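Lasso peptide isopeptidase AtxE2 (Asticcacaulis excentricus, PDB 5TXE) hydrolyses the isopeptide bond of the lasso peptides astexin-2 and astexin-3, recognising their knotted loop and converting them to linear peptides. Local coordinates at residues A[69-74]-A[130-135]; A[87-92]-A[99-104]; A[545-550]-A[601-606]; A[549-554]-A[589-594]. The protein carries 1 engineered substitution. All coordinates share one frame; numbering follows the deposited sequence.

Contact 1: A[69-74]-A[130-135]; sequences YVAFQV and IQPRWS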
loop_
_atom_site.group_PDB
_atom_site.type_symbol
_atom_site.label_atom_id
_atom_site.label_comp_id
_atom_site.label_asym_id
_atom_site.label_seq_id
_atom_site.Cartn_x
_atom_site.Cartn_y
_atom_site.Cartn_z
ATOM N N TYR A 69 -12.080 -2.484 -25.420
ATOM C CA TYR A 69 -10.660 -2.367 -25.079
ATOM C C TYR A 69 -10.479 -1.958 -23.620
ATOM O O TYR A 69 -11.341 -1.304 -23.035
ATOM C CB TYR A 69 -9.951 -1.378 -26.029
ATOM C CG TYR A 69 -9.949 -1.881 -27.434
ATOM C CD1 TYR A 69 -8.967 -2.762 -27.870
ATOM C CD2 TYR A 69 -10.976 -1.520 -28.342
ATOM C CE1 TYR A 69 -8.981 -3.256 -29.171
ATOM C CE2 TYR A 69 -10.998 -2.023 -29.641
ATOM C CZ TYR A 69 -10.006 -2.900 -30.041
ATOM O OH TYR A 69 -10.008 -3.408 -31.325
ATOM N N VAL A 70 -9.377 -2.391 -23.026
ATOM C CA VAL A 70 -9.007 -1.937 -21.696
ATOM C C VAL A 70 -7.621 -1.300 -21.773
ATOM O O VAL A 70 -6.719 -1.836 -22.400
ATOM C CB VAL A 70 -9.039 -3.066 -20.664
ATOM C CG1 VAL A 70 -8.124 -4.213 -21.011
ATOM C CG2 VAL A 70 -8.721 -2.517 -19.277
ATOM N N ALA A 71 -7.482 -0.144 -21.148
ATOM C CA ALA A 71 -6.230 0.591 -21.092
ATOM C C ALA A 71 -5.740 0.662 -19.636
ATOM O O ALA A 71 -6.537 0.826 -18.693
ATOM C CB ALA A 71 -6.435 1.998 -21.636
ATOM N N PHE A 72 -4.429 0.537 -19.469
ATOM C CA PHE A 72 -3.812 0.475 -18.156
ATOM C C PHE A 72 -2.305 0.658 -18.304
ATOM O O PHE A 72 -1.769 0.416 -19.383
ATOM C CB PHE A 72 -4.090 -0.882 -17.510
ATOM C CG PHE A 72 -3.674 -2.067 -18.355
ATOM C CD1 PHE A 72 -4.441 -2.478 -19.404
ATOM C CD2 PHE A 72 -2.501 -2.744 -18.101
ATOM C CE1 PHE A 72 -4.063 -3.575 -20.171
ATOM C CE2 PHE A 72 -2.097 -3.809 -18.871
ATOM C CZ PHE A 72 -2.886 -4.239 -19.913
ATOM N N GLN A 73 -1.639 1.063 -17.214
ATOM C CA GLN A 73 -0.186 1.243 -17.141
ATOM C C GLN A 73 0.513 0.104 -16.491
ATOM O O GLN A 73 0.075 -0.410 -15.457
ATOM C CB GLN A 73 0.160 2.513 -16.399
ATOM C CG GLN A 73 1.626 2.869 -16.445
ATOM C CD GLN A 73 1.937 3.919 -15.392
ATOM O OE1 GLN A 73 2.298 5.101 -15.699
ATOM N NE2 GLN A 73 1.732 3.520 -14.116
ATOM N N VAL A 74 1.605 -0.318 -17.130
ATOM C CA VAL A 74 2.494 -1.374 -16.613
ATOM C C VAL A 74 3.810 -0.753 -16.210
ATOM O O VAL A 74 4.315 0.124 -16.886
ATOM C CB VAL A 74 2.773 -2.516 -17.634
ATOM C CG1 VAL A 74 3.736 -3.522 -17.038
ATOM C CG2 VAL A 74 1.488 -3.286 -17.961
ATOM N N ILE A 130 -2.227 5.487 -12.450
ATOM C CA ILE A 130 -2.506 6.316 -13.625
ATOM C C ILE A 130 -3.734 5.688 -14.315
ATOM O O ILE A 130 -3.668 4.551 -14.867
ATOM C CB ILE A 130 -1.315 6.334 -14.604
ATOM C CG1 ILE A 130 -0.033 6.845 -13.921
ATOM C CG2 ILE A 130 -1.657 7.143 -15.868
ATOM C CD1 ILE A 130 -0.157 8.283 -13.436
ATOM N N GLN A 131 -4.809 6.451 -14.299
ATOM C CA GLN A 131 -6.023 6.061 -14.985
ATOM C C GLN A 131 -6.144 6.769 -16.326
ATOM O O GLN A 131 -6.231 7.974 -16.374
ATOM C CB GLN A 131 -7.276 6.356 -14.156
ATOM C CG GLN A 131 -8.384 5.388 -14.613
ATOM C CD GLN A 131 -9.733 5.513 -13.883
ATOM O OE1 GLN A 131 -10.043 6.517 -13.193
ATOM N NE2 GLN A 131 -10.549 4.471 -14.048
ATOM N N PRO A 132 -6.091 6.020 -17.398
ATOM C CA PRO A 132 -6.232 6.603 -18.712
ATOM C C PRO A 132 -7.653 7.006 -19.026
ATOM O O PRO A 132 -8.567 6.230 -18.753
ATOM C CB PRO A 132 -5.850 5.471 -19.663
ATOM C CG PRO A 132 -5.630 4.284 -18.853
ATOM C CD PRO A 132 -5.880 4.572 -17.421
ATOM N N ARG A 133 -7.815 8.178 -19.629
ATOM C CA ARG A 133 -9.115 8.698 -20.025
ATOM C C ARG A 133 -9.311 8.476 -21.490
ATOM O O ARG A 133 -8.516 8.983 -22.306
ATOM C CB ARG A 133 -9.175 10.172 -19.728
ATOM C CG ARG A 133 -8.734 10.530 -18.303
ATOM C CD ARG A 133 -9.773 9.897 -17.453
ATOM N NE ARG A 133 -9.592 9.529 -16.039
ATOM C CZ ARG A 133 -9.409 10.352 -15.032
ATOM N NH1 ARG A 133 -9.185 11.626 -15.237
ATOM N NH2 ARG A 133 -9.356 9.875 -13.818
ATOM N N TRP A 134 -10.302 7.685 -21.846
ATOM C CA TRP A 134 -10.611 7.493 -23.262
ATOM C C TRP A 134 -11.369 8.699 -23.832
ATOM O O TRP A 134 -12.268 9.231 -23.198
ATOM C CB TRP A 134 -11.457 6.281 -23.460
ATOM C CG TRP A 134 -10.768 5.049 -23.210
ATOM C CD1 TRP A 134 -10.621 4.448 -22.002
ATOM C CD2 TRP A 134 -10.217 4.138 -24.185
ATOM N NE1 TRP A 134 -10.004 3.230 -22.160
ATOM C CE2 TRP A 134 -9.733 3.038 -23.498
ATOM C CE3 TRP A 134 -10.054 4.178 -25.571
ATOM C CZ2 TRP A 134 -9.110 1.982 -24.140
ATOM C CZ3 TRP A 134 -9.429 3.115 -26.214
ATOM C CH2 TRP A 134 -8.976 2.038 -25.498
ATOM N N SER A 135 -11.013 9.126 -25.034
ATOM C CA SER A 135 -11.825 10.124 -25.758
ATOM C C SER A 135 -13.185 9.449 -26.098
ATOM O O SER A 135 -13.250 8.243 -26.132
ATOM C CB SER A 135 -11.145 10.565 -27.042
ATOM O OG SER A 135 -10.859 9.440 -27.876
HETATM O O HOH W 1 -2.938 2.078 -14.703
#
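Two neighbouring antiparallel sheets meet where Tyr69, Ala71 and Gln73 of strand 69-78 face Trp134 of edge strand 133-134 and Pro132 and Ile130 of the loop leading into it. The segments run roughly antiparallel, but Ala71 CA and Pro132 CA are 6.5 Å apart and no direct hydrogen bond joins the two segments, so side chains fill the gap. Ala71 is small enough to let both rings in: its CB lies 3.7 Å from Pro132 CG and 3.7 Å from Trp134 CZ2. The six-membered part of the indole also reaches Tyr69, with CH2 3.6 Å from Tyr69 CB, while the phenol ring leads away. Such packing is consistent with adjacent blades of the beta-propeller that S9 peptidases carry beside their hydrolase domain. Indole NE1 donates to Ser62 O, which fixes the ring's rotation and satisfies its one polar atom. At the other end Gln73, extended with CG anti to the backbone N (chi1 -172°), lays its amide against Ile130, OE1 standing 3.4 Å from CG1. Between the backbones, one water accepts from Gln73 N at 3.0 Å and donates to Ile130 O at 2.6 Å.

Contact 2: A[87-92]-A[99-104]; sequences RMVVKA and AIDVDV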
loop_
_atom_site.group_PDB
_atom_site.type_symbol
_atom_site.label_atom_id
_atom_site.label_comp_id
_atom_site.label_asym_id
_atom_site.label_seq_id
_atom_site.Cartn_x
_atom_site.Cartn_y
_atom_site.Cartn_z
ATOM N N ARG A 87 4.838 1.735 -19.247
ATOM C CA ARG A 87 4.191 1.560 -20.581
ATOM C C ARG A 87 2.684 1.758 -20.394
ATOM O O ARG A 87 2.104 1.198 -19.446
ATOM C CB ARG A 87 4.298 0.137 -21.147
ATOM C CG ARG A 87 5.559 -0.602 -20.994
ATOM C CD ARG A 87 5.501 -1.936 -21.697
ATOM N NE ARG A 87 5.422 -3.090 -20.806
ATOM C CZ ARG A 87 4.565 -4.081 -20.974
ATOM N NH1 ARG A 87 3.658 -4.054 -21.963
ATOM N NH2 ARG A 87 4.587 -5.115 -20.160
ATOM N N MET A 88 2.071 2.538 -21.273
ATOM C CA MET A 88 0.620 2.590 -21.354
ATOM C C MET A 88 0.166 1.523 -22.379
ATOM O O MET A 88 0.604 1.511 -23.546
ATOM C CB MET A 88 0.195 3.996 -21.735
ATOM C CG MET A 88 -1.305 4.261 -21.712
ATOM S SD MET A 88 -2.186 3.843 -20.159
ATOM C CE MET A 88 -1.499 5.175 -19.193
ATOM N N VAL A 89 -0.660 0.597 -21.920
ATOM C CA VAL A 89 -1.061 -0.578 -22.673
ATOM C C VAL A 89 -2.574 -0.621 -23.018
ATOM O O VAL A 89 -3.398 -0.194 -22.226
ATOM C CB VAL A 89 -0.729 -1.825 -21.919
ATOM C CG1 VAL A 89 -0.928 -3.055 -22.808
ATOM C CG2 VAL A 89 0.738 -1.771 -21.490
ATOM N N VAL A 90 -2.910 -1.068 -24.226
ATOM C CA VAL A 90 -4.293 -1.236 -24.655
ATOM C C VAL A 90 -4.446 -2.688 -25.072
ATOM O O VAL A 90 -3.611 -3.223 -25.744
ATOM C CB VAL A 90 -4.628 -0.318 -25.809
ATOM C CG1 VAL A 90 -5.995 -0.660 -26.368
ATOM C CG2 VAL A 90 -4.625 1.129 -25.346
ATOM N N LYS A 91 -5.484 -3.341 -24.593
ATOM C CA LYS A 91 -5.705 -4.770 -24.835
ATOM C C LYS A 91 -7.202 -5.004 -25.137
ATOM O O LYS A 91 -8.070 -4.502 -24.411
ATOM C CB LYS A 91 -5.314 -5.541 -23.601
ATOM C CG LYS A 91 -5.760 -6.982 -23.581
ATOM C CD LYS A 91 -5.013 -7.805 -24.601
ATOM C CE LYS A 91 -5.197 -9.279 -24.258
ATOM N NZ LYS A 91 -4.436 -10.152 -25.155
ATOM N N ALA A 92 -7.502 -5.734 -26.200
ATOM C CA ALA A 92 -8.919 -6.028 -26.549
ATOM C C ALA A 92 -9.492 -6.924 -25.486
ATOM O O ALA A 92 -8.857 -7.909 -25.090
ATOM C CB ALA A 92 -9.021 -6.704 -27.904
ATOM N N ALA A 99 -1.889 -7.433 -26.675
ATOM C CA ALA A 99 -1.795 -6.079 -26.164
ATOM C C ALA A 99 -0.806 -5.285 -26.983
ATOM O O ALA A 99 0.135 -5.833 -27.509
ATOM C CB ALA A 99 -1.307 -6.118 -24.729
ATOM N N ILE A 100 -1.020 -3.986 -27.030
ATOM C CA ILE A 100 -0.232 -3.037 -27.753
ATOM C C ILE A 100 0.285 -1.999 -26.741
ATOM O O ILE A 100 -0.503 -1.479 -25.967
ATOM C CB ILE A 100 -1.130 -2.214 -28.749
ATOM C CG1 ILE A 100 -1.675 -3.077 -29.889
ATOM C CG2 ILE A 100 -0.363 -1.044 -29.347
ATOM C CD1 ILE A 100 -0.623 -3.974 -30.506
ATOM N N ASP A 101 1.562 -1.635 -26.806
ATOM C CA ASP A 101 2.077 -0.486 -26.053
ATOM C C ASP A 101 1.751 0.762 -26.820
ATOM O O ASP A 101 2.213 0.921 -27.933
ATOM C CB ASP A 101 3.586 -0.629 -25.885
ATOM C CG ASP A 101 3.967 -1.808 -24.965
ATOM O OD1 ASP A 101 3.165 -2.193 -24.087
ATOM O OD2 ASP A 101 5.095 -2.357 -25.090
ATOM N N VAL A 102 0.980 1.674 -26.256
ATOM C CA VAL A 102 0.672 2.902 -26.964
ATOM C C VAL A 102 1.502 4.101 -26.508
ATOM O O VAL A 102 1.376 5.200 -27.080
ATOM C CB VAL A 102 -0.830 3.262 -26.856
ATOM C CG1 VAL A 102 -1.684 2.131 -27.377
ATOM C CG2 VAL A 102 -1.266 3.581 -25.431
ATOM N N ASP A 103 2.278 3.929 -25.436
ATOM C CA ASP A 103 3.278 4.911 -24.992
ATOM C C ASP A 103 4.262 4.140 -24.131
ATOM O O ASP A 103 3.888 3.124 -23.534
ATOM C CB ASP A 103 2.663 6.041 -24.147
ATOM C CG ASP A 103 3.691 7.143 -23.788
ATOM O OD1 ASP A 103 4.692 7.271 -24.534
ATOM O OD2 ASP A 103 3.502 7.899 -22.778
ATOM N N VAL A 104 5.521 4.552 -24.150
ATOM C CA VAL A 104 6.535 3.984 -23.314
ATOM C C VAL A 104 7.291 5.173 -22.767
ATOM O O VAL A 104 7.589 6.125 -23.498
ATOM C CB VAL A 104 7.510 3.096 -24.080
ATOM C CG1 VAL A 104 8.647 2.609 -23.154
ATOM C CG2 VAL A 104 6.795 1.879 -24.657
#
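Met88 of strand 83-92 is faced by two residues of strand 100-104, Val102 and Asp103, which makes a classic beta bulge in this antiparallel hairpin. Met88 O takes a short bond from Val102 N (2.7 Å) and a weak one from Asp103 N, while Met88 N donates to Asp103 O. Past the bulge, Val90 and Ile100 form a regular hydrogen-bonded pair: Val90 N to Ile100 O and Ile100 N to Val90 O are both 3.0 Å. The tight part is formed by Met88, Val90 and Val102, branched or flexible apolar chains suited to burial. Val102 CG1 meets Val90 CG2 at 3.7 Å, the side chains crossing at about a right angle, and Val102 CG2 lies 3.8 Å from Met88 CG. On the other face buried Val89 is packed too, its CG1 3.6 Å from Ala99 CB. Looser is the Arg87, Asp101 and Val104 end of that face, where Val104 is exposed. There the Arg87 chain, bent at chi3 (-108°), brings NH1 to the syn lone pair of Asp101 OD1 in a salt bridge (2.9 Å), the two flat groups turned 64° apart. Exposed Ile100 lies on the Met88 and Val90 face, at its rim. The other terminal nitrogen of Arg87, NH2, is hydrogen-bonded to Tyr388 OH. Strand 69-78 pairs with the far edge of strand 83-92, and Leu141 of strand 140-147 packs on Met88, Val90 and Val102.

Contact 3: A[545-550]-A[601-606]; sequences AAVTSS and PLLIQS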
loop_
_atom_site.group_PDB
_atom_site.type_symbol
_atom_site.label_atom_id
_atom_site.label_comp_id
_atom_site.label_asym_id
_atom_site.label_seq_id
_atom_site.Cartn_x
_atom_site.Cartn_y
_atom_site.Cartn_z
ATOM N N ALA A 545 16.517 -12.260 15.744
ATOM C CA ALA A 545 17.068 -11.239 14.799
ATOM C C ALA A 545 15.939 -10.423 14.209
ATOM O O ALA A 545 14.785 -10.906 14.164
ATOM C CB ALA A 545 17.886 -11.893 13.720
ATOM N N ALA A 546 16.231 -9.175 13.854
ATOM C CA ALA A 546 15.217 -8.314 13.299
ATOM C C ALA A 546 15.763 -7.365 12.253
ATOM O O ALA A 546 16.972 -7.068 12.243
ATOM C CB ALA A 546 14.512 -7.570 14.393
ATOM N N VAL A 547 14.866 -6.944 11.354
ATOM C CA VAL A 547 15.104 -5.946 10.380
ATOM C C VAL A 547 13.932 -4.993 10.409
ATOM O O VAL A 547 12.798 -5.425 10.537
ATOM C CB VAL A 547 15.231 -6.537 8.987
ATOM C CG1 VAL A 547 15.441 -5.421 7.963
ATOM C CG2 VAL A 547 16.424 -7.495 8.939
ATOM N N THR A 548 14.206 -3.683 10.344
ATOM C CA THR A 548 13.156 -2.666 10.241
ATOM C C THR A 548 13.558 -1.628 9.187
ATOM O O THR A 548 14.740 -1.419 8.957
ATOM C CB THR A 548 12.877 -2.028 11.607
ATOM O OG1 THR A 548 11.839 -1.101 11.474
ATOM C CG2 THR A 548 14.051 -1.218 12.150
ATOM N N SER A 549 12.610 -0.982 8.555
ATOM C CA SER A 549 12.909 0.056 7.573
ATOM C C SER A 549 13.014 1.442 8.211
ATOM O O SER A 549 13.495 2.373 7.587
ATOM C CB SER A 549 11.814 0.124 6.561
ATOM O OG SER A 549 10.660 0.668 7.186
ATOM N N SER A 550 12.571 1.573 9.437
ATOM C CA SER A 550 12.662 2.826 10.132
ATOM C C SER A 550 12.794 2.645 11.649
ATOM O O SER A 550 12.532 1.581 12.201
ATOM C CB SER A 550 11.433 3.681 9.861
ATOM O OG SER A 550 10.261 3.042 10.359
ATOM N N PRO A 601 19.915 -8.746 17.627
ATOM C CA PRO A 601 20.488 -8.101 16.446
ATOM C C PRO A 601 19.443 -7.398 15.636
ATOM O O PRO A 601 18.428 -7.989 15.295
ATOM C CB PRO A 601 21.076 -9.260 15.662
ATOM C CG PRO A 601 21.395 -10.305 16.700
ATOM C CD PRO A 601 20.255 -10.202 17.688
ATOM N N LEU A 602 19.691 -6.130 15.326
ATOM C CA LEU A 602 18.746 -5.322 14.575
ATOM C C LEU A 602 19.459 -4.594 13.434
ATOM O O LEU A 602 20.470 -3.867 13.647
ATOM C CB LEU A 602 18.169 -4.301 15.501
ATOM C CG LEU A 602 17.241 -3.280 14.860
ATOM C CD1 LEU A 602 16.027 -3.957 14.271
ATOM C CD2 LEU A 602 16.818 -2.207 15.844
ATOM N N LEU A 603 18.941 -4.808 12.237
ATOM C CA LEU A 603 19.332 -4.098 11.065
ATOM C C LEU A 603 18.282 -3.084 10.684
ATOM O O LEU A 603 17.120 -3.457 10.535
ATOM C CB LEU A 603 19.546 -5.051 9.929
ATOM C CG LEU A 603 19.861 -4.413 8.583
ATOM C CD1 LEU A 603 21.206 -3.771 8.581
ATOM C CD2 LEU A 603 19.880 -5.500 7.531
ATOM N N ILE A 604 18.682 -1.814 10.501
ATOM C CA ILE A 604 17.749 -0.765 10.049
ATOM C C ILE A 604 18.147 -0.307 8.637
ATOM O O ILE A 604 19.275 0.164 8.417
ATOM C CB ILE A 604 17.772 0.454 11.003
ATOM C CG1 ILE A 604 17.536 0.012 12.463
ATOM C CG2 ILE A 604 16.740 1.484 10.651
ATOM C CD1 ILE A 604 18.066 1.003 13.488
ATOM N N GLN A 605 17.225 -0.404 7.698
ATOM C CA GLN A 605 17.521 -0.067 6.317
ATOM C C GLN A 605 16.662 1.112 6.003
ATOM O O GLN A 605 15.508 0.964 5.551
ATOM C CB GLN A 605 17.237 -1.248 5.416
ATOM C CG GLN A 605 18.194 -2.405 5.669
ATOM C CD GLN A 605 18.483 -3.248 4.451
ATOM O OE1 GLN A 605 19.285 -2.836 3.574
ATOM N NE2 GLN A 605 17.924 -4.464 4.404
ATOM N N SER A 606 17.180 2.305 6.300
ATOM C CA SER A 606 16.361 3.509 6.293
ATOM C C SER A 606 16.542 4.382 5.060
ATOM O O SER A 606 17.636 4.511 4.540
ATOM C CB SER A 606 16.720 4.341 7.543
ATOM O OG SER A 606 15.906 5.478 7.685
#
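Four backbone hydrogen bonds zip Ala546 and Thr548 to Pro601, Leu603 and Gln605, joining two parallel strands of the central sheet of the alpha/beta-hydrolase fold. Ala546 N donates to Pro601 O and its carbonyl accepts from Leu603 N; Thr548 repeats the pattern, its N reaching Leu603 O at 2.9 Å and its O receiving Gln605 N at 3.0 Å. The ladder stops beyond this, for Ser549 O and Gln605 O, two acceptors, stand 3.2 Å apart without a bond. The Gln605 side chain is buried and well satisfied: OE1 accepts from Tyr633 and Arg652, and NE2 donates to Val649 O. Outward from the backbone, Thr548 and Ile604 lie side by side, the methyl CG2 of Thr548 3.7 Å from Ile604 CG1. On that same face, the small Ala546 leaves room for Leu602, whose CD1 comes 3.9 Å from Ala546 CB; helix 528-539 packs there. On the other face Val547 CG2 and Leu603 CB are 4.1 Å apart, under Trp656 of helix 643-662. The C-terminal ends of these strands run into the active site, as is usual for this fold: the side chain of Ser550 is about 4 Å from that of Glu610, inferred to belong to the charge relay system. With its hydroxyl anti to the backbone N (chi1 -178°), Thr548 OG1 donates in the carbonyl plane to a lone pair of Ser550 O, 2.9 Å away.

Contact 4: A[549-554]-A[589-594]; sequences SSCCTD and TSFVVN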
loop_
_atom_site.group_PDB
_atom_site.type_symbol
_atom_site.label_atom_id
_atom_site.label_comp_id
_atom_site.label_asym_id
_atom_site.label_seq_id
_atom_site.Cartn_x
_atom_site.Cartn_y
_atom_site.Cartn_z
ATOM N N SER A 549 12.610 -0.982 8.555
ATOM C CA SER A 549 12.909 0.056 7.573
ATOM C C SER A 549 13.014 1.442 8.211
ATOM O O SER A 549 13.495 2.373 7.587
ATOM C CB SER A 549 11.814 0.124 6.561
ATOM O OG SER A 549 10.660 0.668 7.186
ATOM N N SER A 550 12.571 1.573 9.437
ATOM C CA SER A 550 12.662 2.826 10.132
ATOM C C SER A 550 12.794 2.645 11.649
ATOM O O SER A 550 12.532 1.581 12.201
ATOM C CB SER A 550 11.433 3.681 9.861
ATOM O OG SER A 550 10.261 3.042 10.359
ATOM N N CYS A 551 13.227 3.717 12.292
ATOM C CA CYS A 551 13.335 3.817 13.714
ATOM C C CYS A 551 13.257 5.350 14.007
ATOM O O CYS A 551 13.636 6.168 13.150
ATOM C CB CYS A 551 14.644 3.165 14.159
ATOM S SG CYS A 551 14.656 2.638 15.892
ATOM N N CYS A 552 12.680 5.775 15.128
ATOM C CA CYS A 552 12.243 4.891 16.243
ATOM C C CYS A 552 10.861 5.248 16.704
ATOM O O CYS A 552 10.277 6.275 16.309
ATOM C CB CYS A 552 13.208 5.063 17.418
ATOM S SG CYS A 552 14.860 4.422 17.024
ATOM N N THR A 553 10.305 4.405 17.552
ATOM C CA THR A 553 9.031 4.743 18.167
ATOM C C THR A 553 9.302 5.382 19.512
ATOM O O THR A 553 9.373 4.662 20.554
ATOM C CB THR A 553 8.151 3.487 18.289
ATOM O OG1 THR A 553 8.089 2.822 17.020
ATOM C CG2 THR A 553 6.793 3.889 18.775
ATOM N N ASP A 554 9.532 6.692 19.494
ATOM C CA ASP A 554 10.050 7.420 20.671
ATOM C C ASP A 554 9.668 8.861 20.574
ATOM O O ASP A 554 9.160 9.281 19.514
ATOM C CB ASP A 554 11.567 7.202 20.892
ATOM C CG ASP A 554 12.492 7.837 19.802
ATOM O OD1 ASP A 554 12.011 8.370 18.767
ATOM O OD2 ASP A 554 13.754 7.754 19.983
ATOM N N THR A 589 8.480 1.301 24.171
ATOM C CA THR A 589 9.006 1.277 22.788
ATOM C C THR A 589 10.319 2.038 22.501
ATOM O O THR A 589 10.933 1.745 21.502
ATOM C CB THR A 589 8.005 1.857 21.773
ATOM O OG1 THR A 589 7.717 3.220 22.118
ATOM C CG2 THR A 589 6.708 1.058 21.726
ATOM N N SER A 590 10.743 2.961 23.359
ATOM C CA SER A 590 11.904 3.785 23.088
ATOM C C SER A 590 13.172 2.974 23.192
ATOM O O SER A 590 13.424 2.330 24.223
ATOM C CB SER A 590 11.993 4.984 24.010
ATOM O OG SER A 590 13.335 5.448 24.027
ATOM N N PHE A 591 13.967 3.001 22.122
ATOM C CA PHE A 591 15.286 2.378 22.173
ATOM C C PHE A 591 16.306 3.173 22.989
ATOM O O PHE A 591 17.289 2.608 23.481
ATOM C CB PHE A 591 15.846 2.118 20.769
ATOM C CG PHE A 591 15.181 0.989 20.034
ATOM C CD1 PHE A 591 14.261 0.159 20.637
ATOM C CD2 PHE A 591 15.500 0.761 18.726
ATOM C CE1 PHE A 591 13.702 -0.899 19.930
ATOM C CE2 PHE A 591 14.918 -0.257 18.003
ATOM C CZ PHE A 591 14.024 -1.096 18.600
ATOM N N VAL A 592 16.091 4.458 23.167
ATOM C CA VAL A 592 16.977 5.213 24.055
ATOM C C VAL A 592 16.775 4.717 25.515
ATOM O O VAL A 592 17.723 4.352 26.178
ATOM C CB VAL A 592 16.712 6.750 23.961
ATOM C CG1 VAL A 592 17.581 7.561 24.953
ATOM C CG2 VAL A 592 17.003 7.218 22.560
ATOM N N VAL A 593 15.531 4.684 25.977
ATOM C CA VAL A 593 15.206 4.166 27.319
ATOM C C VAL A 593 15.692 2.730 27.511
ATOM O O VAL A 593 16.315 2.437 28.524
ATOM C CB VAL A 593 13.695 4.268 27.574
ATOM C CG1 VAL A 593 13.271 3.564 28.864
ATOM C CG2 VAL A 593 13.273 5.734 27.579
ATOM N N ASN A 594 15.483 1.852 26.528
ATOM C CA ASN A 594 15.724 0.428 26.696
ATOM C C ASN A 594 16.960 -0.106 26.029
ATOM O O ASN A 594 17.180 -1.311 26.016
ATOM C CB ASN A 594 14.520 -0.320 26.139
ATOM C CG ASN A 594 13.258 -0.036 26.943
ATOM O OD1 ASN A 594 13.189 -0.447 28.094
ATOM N ND2 ASN A 594 12.276 0.680 26.361
HETATM O O HOH W 2 11.922 2.549 18.997
HETATM O O HOH W 3 14.581 5.488 20.712
#
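The Phe591 ring is met obliquely by the sulfurs of Cys551 and Cys552, a vicinal disulfide of the hydrolase domain, while a water sits over the centre of one face. Cys551 SG makes the nearer sulfur-aromatic contact, 3.5 Å from Phe591 CD2; Cys552 SG follows at 4.1 Å from the same carbon. The disulfide closes a tight ring that here contains a cis peptide bond, and this compact, polarisable group suits an aromatic neighbour. His534 meets the phenyl ring too, at a steep angle. The water over the ring accepts from Thr553 N and donates to Thr589 O, at 2.8 Å from that oxygen. Thr589 OG1 also donates directly to Thr553 O (2.7 Å), coming from above the carbonyl plane, 39° out of it; chi1 of 60° puts that hydroxyl between backbone N and carbonyl carbon, aimed across the contact. Segment 549-554 leads into a helix and 589-594 begins one, with a small polar residue at each N-cap: Asp554 and Ser590, their CB atoms 3.9 Å apart. A second water links Asp554 OD2 to Val592 N, and Asp554 OD1 is hydrogen-bonded to Thr557 OG1 in the helix it caps. Ser590 OG accepts from Val593 N and is also hydrogen-bonded to Asp581 OD2, and Ser590 O is gripped from opposite faces of its plane by Asn594 N and Asn594 ND2.

Overall arrangement
The four contacts form two pairs in different parts of the fold, one in the strand-rich N-terminal region and one in the hydrolase domain. Contacts 1 and 2 share a sheet, because strands 69-78 and 83-92 are neighbours in it; contact 1 is buried packing between sheets, bridged by a water, whereas contact 2 is a hairpin ladder partly open to solvent, which can afford a salt bridge on its border. Contacts 3 and 4 are both buried, overlap at Ser549 and Ser550, where strand 545-548 passes into the loop, and touch where Leu602 packs on Phe591. There a regular parallel ladder gives way to sulfur-aromatic contacts, helix caps and waters. Centres of contacts 1 and 3 are about 39 Å apart.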